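Local coordinates for protein ethylbenzene dehydrogenase beta-subunit (PDB 2IVF) that is the iron-sulfur subunit of a multi-subunit dehydrogenase, a ferredoxin-like protein that holds several iron-sulfur clusters and probably relays electrons between them, at residues C31-I41 with A225-R235; Y272-G280 with T291-F302. All coordinates share one frame; numbering follows the deposited sequence.

Contact 1: residues C31-I41 with A225-R235; sequences CQTCTVACKNI and ACNRQCPGRVR. With SF4 (iron/sulfur cluster), chain T; SF4 (iron/sulfur cluster), chain U.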
loop_
_atom_site.group_PDB
_atom_site.type_symbol
_atom_site.label_atom_id
_atom_site.label_comp_id
_atom_site.label_asym_id
_atom_site.label_seq_id
_atom_site.Cartn_x
_atom_site.Cartn_y
_atom_site.Cartn_z
ATOM N N CYS B 31 0.447 2.786 -7.287
ATOM C CA CYS B 31 0.103 1.689 -6.349
ATOM C C CYS B 31 0.769 0.376 -6.723
ATOM O O CYS B 31 0.710 -0.541 -5.945
ATOM C CB CYS B 31 -1.423 1.491 -6.269
ATOM S SG CYS B 31 -2.145 0.836 -7.836
ATOM N N GLN B 32 1.342 0.241 -7.931
ATOM C CA GLN B 32 2.030 -1.006 -8.350
ATOM C C GLN B 32 1.088 -2.238 -8.501
ATOM O O GLN B 32 1.560 -3.357 -8.623
ATOM C CB GLN B 32 3.148 -1.393 -7.340
ATOM C CG GLN B 32 4.225 -0.323 -7.009
ATOM C CD GLN B 32 5.208 -0.122 -8.163
ATOM O OE1 GLN B 32 5.405 -1.041 -8.944
ATOM N NE2 GLN B 32 5.807 1.070 -8.290
ATOM N N THR B 33 -0.234 -2.060 -8.486
ATOM C CA THR B 33 -1.123 -3.193 -8.697
ATOM C C THR B 33 -0.869 -3.827 -10.052
ATOM O O THR B 33 -0.842 -5.058 -10.174
ATOM C CB THR B 33 -2.604 -2.838 -8.519
ATOM O OG1 THR B 33 -2.764 -2.164 -7.291
ATOM C CG2 THR B 33 -3.472 -4.094 -8.510
ATOM N N CYS B 34 -0.662 -2.991 -11.068
ATOM C CA CYS B 34 -0.319 -3.476 -12.376
ATOM C C CYS B 34 0.978 -4.333 -12.384
ATOM O O CYS B 34 1.033 -5.373 -13.065
ATOM C CB CYS B 34 -0.246 -2.316 -13.375
ATOM S SG CYS B 34 0.874 -1.002 -12.772
ATOM N N THR B 35 1.954 -3.939 -11.565
ATOM C CA THR B 35 3.216 -4.660 -11.400
ATOM C C THR B 35 2.968 -6.065 -10.891
ATOM O O THR B 35 3.441 -7.084 -11.502
ATOM C CB THR B 35 4.128 -3.866 -10.474
ATOM O OG1 THR B 35 4.232 -2.540 -11.013
ATOM C CG2 THR B 35 5.532 -4.556 -10.328
ATOM N N VAL B 36 2.203 -6.138 -9.829
ATOM C CA VAL B 36 1.894 -7.444 -9.215
ATOM C C VAL B 36 0.932 -8.272 -10.061
ATOM O O VAL B 36 1.003 -9.501 -10.022
ATOM C CB VAL B 36 1.414 -7.349 -7.741
ATOM C CG1 VAL B 36 2.393 -6.483 -6.863
ATOM C CG2 VAL B 36 -0.043 -6.896 -7.623
ATOM N N ALA B 37 0.042 -7.610 -10.815
ATOM C CA ALA B 37 -0.914 -8.296 -11.689
ATOM C C ALA B 37 -0.118 -9.109 -12.696
ATOM O O ALA B 37 -0.326 -10.294 -12.864
ATOM C CB ALA B 37 -1.854 -7.250 -12.428
ATOM N N CYS B 38 0.845 -8.459 -13.330
ATOM C CA CYS B 38 1.710 -9.156 -14.284
ATOM C C CYS B 38 2.526 -10.239 -13.621
ATOM O O CYS B 38 2.592 -11.370 -14.135
ATOM C CB CYS B 38 2.695 -8.190 -14.920
ATOM S SG CYS B 38 3.574 -8.975 -16.267
ATOM N N LYS B 39 3.160 -9.886 -12.499
ATOM C CA LYS B 39 4.184 -10.733 -11.887
ATOM C C LYS B 39 3.574 -12.048 -11.441
ATOM O O LYS B 39 4.192 -13.108 -11.544
ATOM C CB LYS B 39 4.787 -10.042 -10.667
ATOM C CG LYS B 39 6.156 -10.622 -10.203
ATOM C CD LYS B 39 7.247 -9.542 -10.393
ATOM C CE LYS B 39 8.630 -10.036 -10.380
ATOM N NZ LYS B 39 8.992 -10.813 -11.567
ATOM N N ASN B 40 2.360 -11.947 -10.920
ATOM C CA ASN B 40 1.692 -13.088 -10.325
ATOM C C ASN B 40 1.053 -14.025 -11.316
ATOM O O ASN B 40 0.590 -15.093 -10.924
ATOM C CB ASN B 40 0.728 -12.619 -9.222
ATOM C CG ASN B 40 1.487 -12.256 -7.954
ATOM O OD1 ASN B 40 1.815 -13.143 -7.151
ATOM N ND2 ASN B 40 1.871 -10.985 -7.831
ATOM N N ILE B 41 1.050 -13.660 -12.596
ATOM C CA ILE B 41 0.815 -14.644 -13.648
ATOM C C ILE B 41 2.103 -15.116 -14.292
ATOM O O ILE B 41 2.345 -16.331 -14.367
ATOM C CB ILE B 41 -0.112 -14.121 -14.756
ATOM C CG1 ILE B 41 -1.353 -13.495 -14.158
ATOM C CG2 ILE B 41 -0.455 -15.286 -15.756
ATOM C CD1 ILE B 41 -2.146 -12.606 -15.122
ATOM N N ALA B 225 -3.694 -8.198 -17.973
ATOM C CA ALA B 225 -3.873 -8.103 -16.528
ATOM C C ALA B 225 -3.482 -6.711 -15.982
ATOM O O ALA B 225 -4.106 -6.175 -15.033
ATOM C CB ALA B 225 -3.049 -9.211 -15.839
ATOM N N CYS B 226 -2.418 -6.139 -16.520
ATOM C CA CYS B 226 -1.932 -4.851 -15.989
ATOM C C CYS B 226 -2.898 -3.715 -16.279
ATOM O O CYS B 226 -2.972 -2.741 -15.528
ATOM C CB CYS B 226 -0.503 -4.574 -16.454
ATOM S SG CYS B 226 -0.386 -4.465 -18.236
ATOM N N ASN B 227 -3.630 -3.845 -17.389
ATOM C CA ASN B 227 -4.702 -2.944 -17.712
ATOM C C ASN B 227 -5.972 -3.224 -16.914
ATOM O O ASN B 227 -6.588 -2.311 -16.413
ATOM C CB ASN B 227 -4.995 -3.004 -19.198
ATOM C CG ASN B 227 -3.976 -2.288 -20.025
ATOM O OD1 ASN B 227 -3.205 -1.445 -19.515
ATOM N ND2 ASN B 227 -4.002 -2.549 -21.340
ATOM N N ARG B 228 -6.373 -4.497 -16.833
ATOM C CA ARG B 228 -7.619 -4.844 -16.228
ATOM C C ARG B 228 -7.551 -4.586 -14.723
ATOM O O ARG B 228 -8.491 -4.063 -14.176
ATOM C CB ARG B 228 -8.003 -6.297 -16.462
ATOM C CG ARG B 228 -9.425 -6.605 -15.989
ATOM C CD ARG B 228 -9.827 -8.070 -16.278
ATOM N NE ARG B 228 -11.157 -8.321 -15.702
ATOM C CZ ARG B 228 -11.370 -8.505 -14.404
ATOM N NH1 ARG B 228 -10.348 -8.542 -13.558
ATOM N NH2 ARG B 228 -12.604 -8.635 -13.953
ATOM N N GLN B 229 -6.427 -4.912 -14.101
ATOM C CA GLN B 229 -6.303 -4.818 -12.638
ATOM C C GLN B 229 -5.936 -3.467 -12.021
ATOM O O GLN B 229 -5.753 -3.353 -10.805
ATOM C CB GLN B 229 -5.343 -5.888 -12.134
ATOM C CG GLN B 229 -5.868 -7.318 -12.418
ATOM C CD GLN B 229 -5.094 -8.411 -11.736
ATOM O OE1 GLN B 229 -4.527 -9.260 -12.399
ATOM N NE2 GLN B 229 -5.017 -8.364 -10.389
ATOM N N CYS B 230 -5.871 -2.427 -12.834
ATOM C CA CYS B 230 -5.466 -1.133 -12.405
ATOM C C CYS B 230 -6.647 -0.503 -11.656
ATOM O O CYS B 230 -7.686 -0.190 -12.279
ATOM C CB CYS B 230 -5.157 -0.292 -13.587
ATOM S SG CYS B 230 -4.951 1.455 -13.236
ATOM N N PRO B 231 -6.490 -0.348 -10.357
ATOM C CA PRO B 231 -7.546 0.276 -9.596
ATOM C C PRO B 231 -7.752 1.742 -9.857
ATOM O O PRO B 231 -8.808 2.267 -9.518
ATOM C CB PRO B 231 -7.132 0.078 -8.159
ATOM C CG PRO B 231 -5.919 -0.737 -8.159
ATOM C CD PRO B 231 -5.366 -0.752 -9.505
ATOM N N GLY B 232 -6.737 2.420 -10.368
ATOM C CA GLY B 232 -6.842 3.829 -10.660
ATOM C C GLY B 232 -7.663 4.130 -11.907
ATOM O O GLY B 232 -7.983 5.287 -12.152
ATOM N N ARG B 233 -8.026 3.101 -12.651
ATOM C CA ARG B 233 -8.829 3.216 -13.873
ATOM C C ARG B 233 -8.116 4.140 -14.878
ATOM O O ARG B 233 -8.732 4.933 -15.582
ATOM C CB ARG B 233 -10.264 3.679 -13.543
ATOM C CG ARG B 233 -10.884 2.911 -12.329
ATOM C CD ARG B 233 -12.187 3.476 -11.838
ATOM N NE ARG B 233 -13.403 3.038 -12.539
ATOM C CZ ARG B 233 -13.984 3.677 -13.574
ATOM N NH1 ARG B 233 -13.520 4.833 -14.052
ATOM N NH2 ARG B 233 -15.093 3.196 -14.075
ATOM N N VAL B 234 -6.810 3.921 -14.950
ATOM C CA VAL B 234 -5.843 4.705 -15.711
ATOM C C VAL B 234 -5.685 4.201 -17.128
ATOM O O VAL B 234 -5.221 4.918 -18.010
ATOM C CB VAL B 234 -4.516 4.513 -14.937
ATOM C CG1 VAL B 234 -3.290 4.743 -15.724
ATOM C CG2 VAL B 234 -4.633 5.228 -13.609
ATOM N N ARG B 235 -6.029 2.935 -17.321
ATOM C CA ARG B 235 -5.601 2.174 -18.464
ATOM C C ARG B 235 -6.753 1.959 -19.441
ATOM O O ARG B 235 -7.839 1.601 -19.042
ATOM C CB ARG B 235 -5.156 0.805 -18.004
ATOM C CG ARG B 235 -4.041 0.735 -16.992
ATOM C CD ARG B 235 -2.788 1.152 -17.578
ATOM N NE ARG B 235 -1.685 0.844 -16.693
ATOM C CZ ARG B 235 -0.786 -0.130 -16.883
ATOM N NH1 ARG B 235 -0.842 -0.946 -17.913
ATOM N NH2 ARG B 235 0.196 -0.273 -16.011
HETATM FE FE1 SF4 T . -0.821 3.409 -11.855
HETATM FE FE2 SF4 T . -0.410 0.717 -12.173
HETATM FE FE3 SF4 T . -2.876 1.788 -12.280
HETATM FE FE4 SF4 T . -1.679 1.653 -9.861
HETATM S S1 SF4 T . -2.276 -0.101 -11.144
HETATM S S2 SF4 T . -2.832 3.427 -10.742
HETATM S S3 SF4 T . 0.470 2.051 -10.526
HETATM S S4 SF4 T . -1.130 2.194 -13.747
HETATM FE FE1 SF4 U . 2.490 -7.393 -20.621
HETATM FE FE2 SF4 U . 2.532 -8.286 -18.150
HETATM FE FE3 SF4 U . 0.843 -6.304 -18.818
HETATM FE FE4 SF4 U . 0.306 -8.794 -19.685
HETATM S S1 SF4 U . 0.310 -8.086 -17.503
HETATM S S2 SF4 U . 0.293 -6.915 -20.970
HETATM S S3 SF4 U . 2.453 -9.633 -20.021
HETATM S S4 SF4 U . 3.184 -6.237 -18.795
#

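Contact 2: residues Y272-G280 with T291-F302; sequences YVPPMGARG and TRIPLDVLEGLF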
loop_
_atom_site.group_PDB
_atom_site.type_symbol
_atom_site.label_atom_id
_atom_site.label_comp_id
_atom_site.label_asym_id
_atom_site.label_seq_id
_atom_site.Cartn_x
_atom_site.Cartn_y
_atom_site.Cartn_z
ATOM N N TYR B 272 0.492 7.824 -23.649
ATOM C CA TYR B 272 0.364 8.377 -22.321
ATOM C C TYR B 272 -0.340 9.728 -22.372
ATOM O O TYR B 272 -0.034 10.559 -23.215
ATOM C CB TYR B 272 1.747 8.589 -21.721
ATOM C CG TYR B 272 2.455 7.310 -21.413
ATOM C CD1 TYR B 272 3.219 6.670 -22.398
ATOM C CD2 TYR B 272 2.427 6.765 -20.137
ATOM C CE1 TYR B 272 3.884 5.504 -22.107
ATOM C CE2 TYR B 272 3.051 5.584 -19.848
ATOM C CZ TYR B 272 3.782 4.959 -20.825
ATOM O OH TYR B 272 4.450 3.802 -20.541
ATOM N N VAL B 273 -1.351 9.890 -21.529
ATOM C CA VAL B 273 -1.956 11.220 -21.271
ATOM C C VAL B 273 -1.041 11.902 -20.255
ATOM O O VAL B 273 -0.868 11.416 -19.113
ATOM C CB VAL B 273 -3.391 11.150 -20.723
ATOM C CG1 VAL B 273 -3.984 12.556 -20.632
ATOM C CG2 VAL B 273 -4.279 10.236 -21.625
ATOM N N PRO B 274 -0.426 13.022 -20.662
ATOM C CA PRO B 274 0.555 13.614 -19.775
ATOM C C PRO B 274 -0.128 14.268 -18.573
ATOM O O PRO B 274 -1.302 14.696 -18.655
ATOM C CB PRO B 274 1.253 14.648 -20.675
ATOM C CG PRO B 274 0.247 15.064 -21.660
ATOM C CD PRO B 274 -0.544 13.787 -21.928
ATOM N N PRO B 275 0.632 14.409 -17.477
ATOM C CA PRO B 275 0.109 14.944 -16.264
ATOM C C PRO B 275 -0.023 16.441 -16.297
ATOM O O PRO B 275 0.914 17.147 -16.686
ATOM C CB PRO B 275 1.146 14.518 -15.216
ATOM C CG PRO B 275 2.417 14.506 -15.915
ATOM C CD PRO B 275 2.069 14.089 -17.359
ATOM N N MET B 276 -1.165 16.917 -15.851
ATOM C CA MET B 276 -1.433 18.355 -15.689
ATOM C C MET B 276 -0.583 18.930 -14.553
ATOM O O MET B 276 -0.010 20.018 -14.696
ATOM C CB MET B 276 -2.922 18.575 -15.410
ATOM C CG MET B 276 -3.840 18.212 -16.582
ATOM S SD MET B 276 -5.584 18.315 -16.146
ATOM C CE MET B 276 -5.790 16.932 -15.009
ATOM N N GLY B 277 -0.475 18.177 -13.453
ATOM C CA GLY B 277 0.296 18.594 -12.279
ATOM C C GLY B 277 -0.377 19.693 -11.492
ATOM O O GLY B 277 -1.397 20.237 -11.902
ATOM N N ALA B 278 0.157 19.949 -10.309
ATOM C CA ALA B 278 -0.349 20.958 -9.424
ATOM C C ALA B 278 0.233 22.327 -9.705
ATOM O O ALA B 278 1.404 22.461 -10.075
ATOM C CB ALA B 278 -0.085 20.532 -7.941
ATOM N N ARG B 279 -0.587 23.358 -9.508
ATOM C CA ARG B 279 -0.179 24.720 -9.700
ATOM C C ARG B 279 1.016 24.967 -8.810
ATOM O O ARG B 279 1.046 24.501 -7.661
ATOM C CB ARG B 279 -1.292 25.656 -9.303
ATOM C CG ARG B 279 -2.458 25.664 -10.356
ATOM C CD ARG B 279 -3.716 26.245 -9.760
ATOM N NE ARG B 279 -3.522 27.627 -9.401
ATOM C CZ ARG B 279 -4.376 28.332 -8.675
ATOM N NH1 ARG B 279 -5.524 27.810 -8.312
ATOM N NH2 ARG B 279 -4.110 29.567 -8.372
ATOM N N GLY B 280 1.979 25.709 -9.339
ATOM C CA GLY B 280 3.182 26.046 -8.597
ATOM C C GLY B 280 3.110 27.416 -7.960
ATOM O O GLY B 280 2.208 28.244 -8.215
ATOM N N THR B 291 0.914 25.129 -13.885
ATOM C CA THR B 291 1.539 23.924 -13.357
ATOM C C THR B 291 3.020 24.164 -12.985
ATOM O O THR B 291 3.716 24.967 -13.616
ATOM C CB THR B 291 1.455 22.699 -14.303
ATOM O OG1 THR B 291 2.029 21.560 -13.641
ATOM C CG2 THR B 291 2.250 22.918 -15.642
ATOM N N ARG B 292 3.485 23.475 -11.956
ATOM C CA ARG B 292 4.906 23.448 -11.617
ATOM C C ARG B 292 5.719 22.473 -12.488
ATOM O O ARG B 292 6.956 22.505 -12.462
ATOM C CB ARG B 292 5.080 23.040 -10.187
ATOM C CG ARG B 292 4.587 21.601 -10.046
ATOM C CD ARG B 292 4.362 21.201 -8.766
ATOM N NE ARG B 292 3.444 21.992 -7.997
ATOM C CZ ARG B 292 3.596 22.139 -6.690
ATOM N NH1 ARG B 292 4.583 21.512 -6.067
ATOM N NH2 ARG B 292 2.740 22.856 -6.000
ATOM N N ILE B 293 5.067 21.586 -13.229
ATOM C CA ILE B 293 5.837 20.584 -13.990
ATOM C C ILE B 293 6.419 21.312 -15.199
ATOM O O ILE B 293 5.680 21.925 -15.987
ATOM C CB ILE B 293 5.023 19.385 -14.497
ATOM C CG1 ILE B 293 4.311 18.668 -13.346
ATOM C CG2 ILE B 293 5.966 18.439 -15.298
ATOM C CD1 ILE B 293 3.407 17.598 -13.794
ATOM N N PRO B 294 7.746 21.302 -15.317
ATOM C CA PRO B 294 8.345 21.994 -16.427
ATOM C C PRO B 294 7.989 21.352 -17.746
ATOM O O PRO B 294 8.052 20.119 -17.916
ATOM C CB PRO B 294 9.841 21.903 -16.139
ATOM C CG PRO B 294 9.919 21.597 -14.657
ATOM C CD PRO B 294 8.764 20.716 -14.422
ATOM N N LEU B 295 7.573 22.172 -18.680
ATOM C CA LEU B 295 7.099 21.617 -19.942
ATOM C C LEU B 295 8.230 20.839 -20.647
ATOM O O LEU B 295 7.987 19.802 -21.263
ATOM C CB LEU B 295 6.571 22.736 -20.832
ATOM C CG LEU B 295 6.128 22.441 -22.263
ATOM C CD1 LEU B 295 5.030 21.363 -22.306
ATOM C CD2 LEU B 295 5.729 23.772 -22.984
ATOM N N ASP B 296 9.463 21.338 -20.575
ATOM C CA ASP B 296 10.527 20.696 -21.322
ATOM C C ASP B 296 10.822 19.305 -20.799
ATOM O O ASP B 296 11.216 18.444 -21.563
ATOM C CB ASP B 296 11.799 21.571 -21.428
ATOM C CG ASP B 296 12.388 21.950 -20.075
ATOM O OD1 ASP B 296 11.710 21.841 -19.051
ATOM O OD2 ASP B 296 13.554 22.409 -20.038
ATOM N N VAL B 297 10.556 19.068 -19.518
ATOM C CA VAL B 297 10.652 17.743 -18.937
ATOM C C VAL B 297 9.635 16.796 -19.548
ATOM O O VAL B 297 9.995 15.723 -20.014
ATOM C CB VAL B 297 10.495 17.803 -17.373
ATOM C CG1 VAL B 297 10.404 16.401 -16.756
ATOM C CG2 VAL B 297 11.703 18.553 -16.785
ATOM N N LEU B 298 8.384 17.237 -19.652
ATOM C CA LEU B 298 7.347 16.407 -20.225
ATOM C C LEU B 298 7.591 16.225 -21.724
ATOM O O LEU B 298 7.355 15.143 -22.243
ATOM C CB LEU B 298 5.939 16.956 -19.983
ATOM C CG LEU B 298 5.496 16.984 -18.541
ATOM C CD1 LEU B 298 4.058 17.495 -18.400
ATOM C CD2 LEU B 298 5.592 15.585 -17.987
ATOM N N GLU B 299 8.087 17.256 -22.382
ATOM C CA GLU B 299 8.457 17.163 -23.795
ATOM C C GLU B 299 9.579 16.149 -24.008
ATOM O O GLU B 299 9.634 15.500 -25.054
ATOM C CB GLU B 299 8.921 18.506 -24.372
ATOM C CG GLU B 299 7.807 19.510 -24.556
ATOM C CD GLU B 299 8.281 20.843 -25.048
ATOM O OE1 GLU B 299 9.478 21.133 -24.915
ATOM O OE2 GLU B 299 7.438 21.605 -25.565
ATOM N N GLY B 300 10.465 16.008 -23.032
ATOM C CA GLY B 300 11.538 15.062 -23.151
ATOM C C GLY B 300 11.015 13.642 -23.258
ATOM O O GLY B 300 11.611 12.809 -23.971
ATOM N N LEU B 301 9.903 13.370 -22.569
ATOM C CA LEU B 301 9.288 12.070 -22.550
ATOM C C LEU B 301 8.266 11.872 -23.650
ATOM O O LEU B 301 8.211 10.816 -24.254
ATOM C CB LEU B 301 8.570 11.869 -21.235
ATOM C CG LEU B 301 9.458 11.762 -20.002
ATOM C CD1 LEU B 301 8.611 11.416 -18.833
ATOM C CD2 LEU B 301 10.617 10.747 -20.253
ATOM N N PHE B 302 7.444 12.872 -23.906
ATOM C CA PHE B 302 6.259 12.663 -24.743
ATOM C C PHE B 302 6.200 13.505 -25.986
ATOM O O PHE B 302 5.211 13.437 -26.727
ATOM C CB PHE B 302 5.003 12.873 -23.901
ATOM C CG PHE B 302 4.979 12.034 -22.680
ATOM C CD1 PHE B 302 5.039 10.665 -22.779
ATOM C CD2 PHE B 302 4.960 12.619 -21.410
ATOM C CE1 PHE B 302 5.051 9.890 -21.643
ATOM C CE2 PHE B 302 4.973 11.864 -20.296
ATOM C CZ PHE B 302 5.013 10.476 -20.410
#

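Contact 1: residues C31-I41 with A225-R235
Ala37 presents its methyl as the bump at the middle of helix 33-42, and the short helix 225-228 with its following turn supplies the hollow. Gln229 forms one wall: its extended chain runs alongside Ala37, with OE1 3.3 Å from Ala37 CB. Ala225 forms the floor, its CB 4.1 Å from Ala37 CB. One turn further on, the tip of Ile41 drops onto the same Ala225, CD1 to CB 3.6 Å. Small residues also let the backbones close up beside Ala37, where Cys34 CB packs against Cys226 CB at 3.8 Å. At the start of the helix Thr33 and Pro231 meet tip to tip, OG1 lying 3.6 Å from Pro231 CG; Thr33 CG2, anti to its own N, tucks against Gln229 O.

No hydrogen bond crosses between the segments; the clusters join them instead. Cys31, Cys34 and Cys230 bind three irons of one iron/sulfur cluster, while Cys38 and Cys226 bind two of the other. Each cluster thus takes cysteines from both segments, the interleaved pattern of a ferredoxin-like two-cluster fold. The chain of Arg235 bends at chi2 (-69°) and brings the guanidinium edge-on to the first cluster, with S4 in its plane, 3.3 Å from Arg235 NE. One face of this group lies against Cys226 O, a buried carbonyl without a hydrogen-bonding partner. Asn227 OD1 accepts from NH1, and Asn54 OD1 takes NH2, which fixes the rotation of the group. Thr33 and Pro231 also pack on the alpha-subunit.

Arginine so near a sulfide would be expected to offset part of the negative charge of the cluster and its thiolates, and might favour the reduced state.

Contact 2: residues Y272-G280 with T291-F302
Arg292 and Thr291 carry the polar half of the contact, all of it directed at backbone carbonyls of 276-279. Thr291 OG1 donates to Met276 O at 2.8 Å, in the carbonyl plane and on a lone pair. The same hydroxyl, set anti to the backbone N (chi1 -176°), accepts from Ile293 N and closes an ST turn. Ala278 O is gripped twice, by Arg292 N at 3.0 Å and by Arg292 NE at 2.9 Å, the two arriving from opposite faces of its plane. A bend at chi3 (56°) lays the guanidinium edge along the strand, where NH2 reaches Arg279 O at 2.9 Å; NH1 goes on to Pro142 O.

The Arg292 N bond lies on one side of an antiparallel bridge, in which Arg279 and Thr291 form a non-hydrogen-bonded pair, and Gly280 pairs with Lys290 on the other. From the bridge the chain turns into helix 295-302, which folds back along 272-275. The Arg279 side chain leaves the contact, and its NH1 forms a salt bridge with Glu430 of the alpha-subunit.

Apolar contacts make up the other half. Ile293 CD1 fits over Gly277 CA at 3.6 Å, where there is no side chain in its way, and crosses Pro275. Leu298 meets Pro275 tip to tip, CD2 to CD 3.9 Å. At the helix end Phe302 CE1 presses on Tyr272 CB at 3.6 Å, the two rings lying oblique with planes at 34°, while Tyr272 OH bonds to Ala148 O.

From the N terminus, strand 19-24 leads into the cysteine-bearing segment 31-41, and the chain then passes through most of the other cluster-binding residues before 225-235 returns to close contact 1 over 183 intervening residues. Contact 2 opens later and closes a short loop of ten residues, so the two follow in series, neither nested nor crossing. Their centres are 24 Å apart and their nearest atoms about 6 Å, without touching. A shared sheet relates them: strand 19-24 pairs with 235-239, which leaves contact 1, and with 270-273, which enters contact 2. Contact 1 thus joins two cysteine-bearing segments far apart in the sequence; the other fastens helix 295-302 beside that sheet.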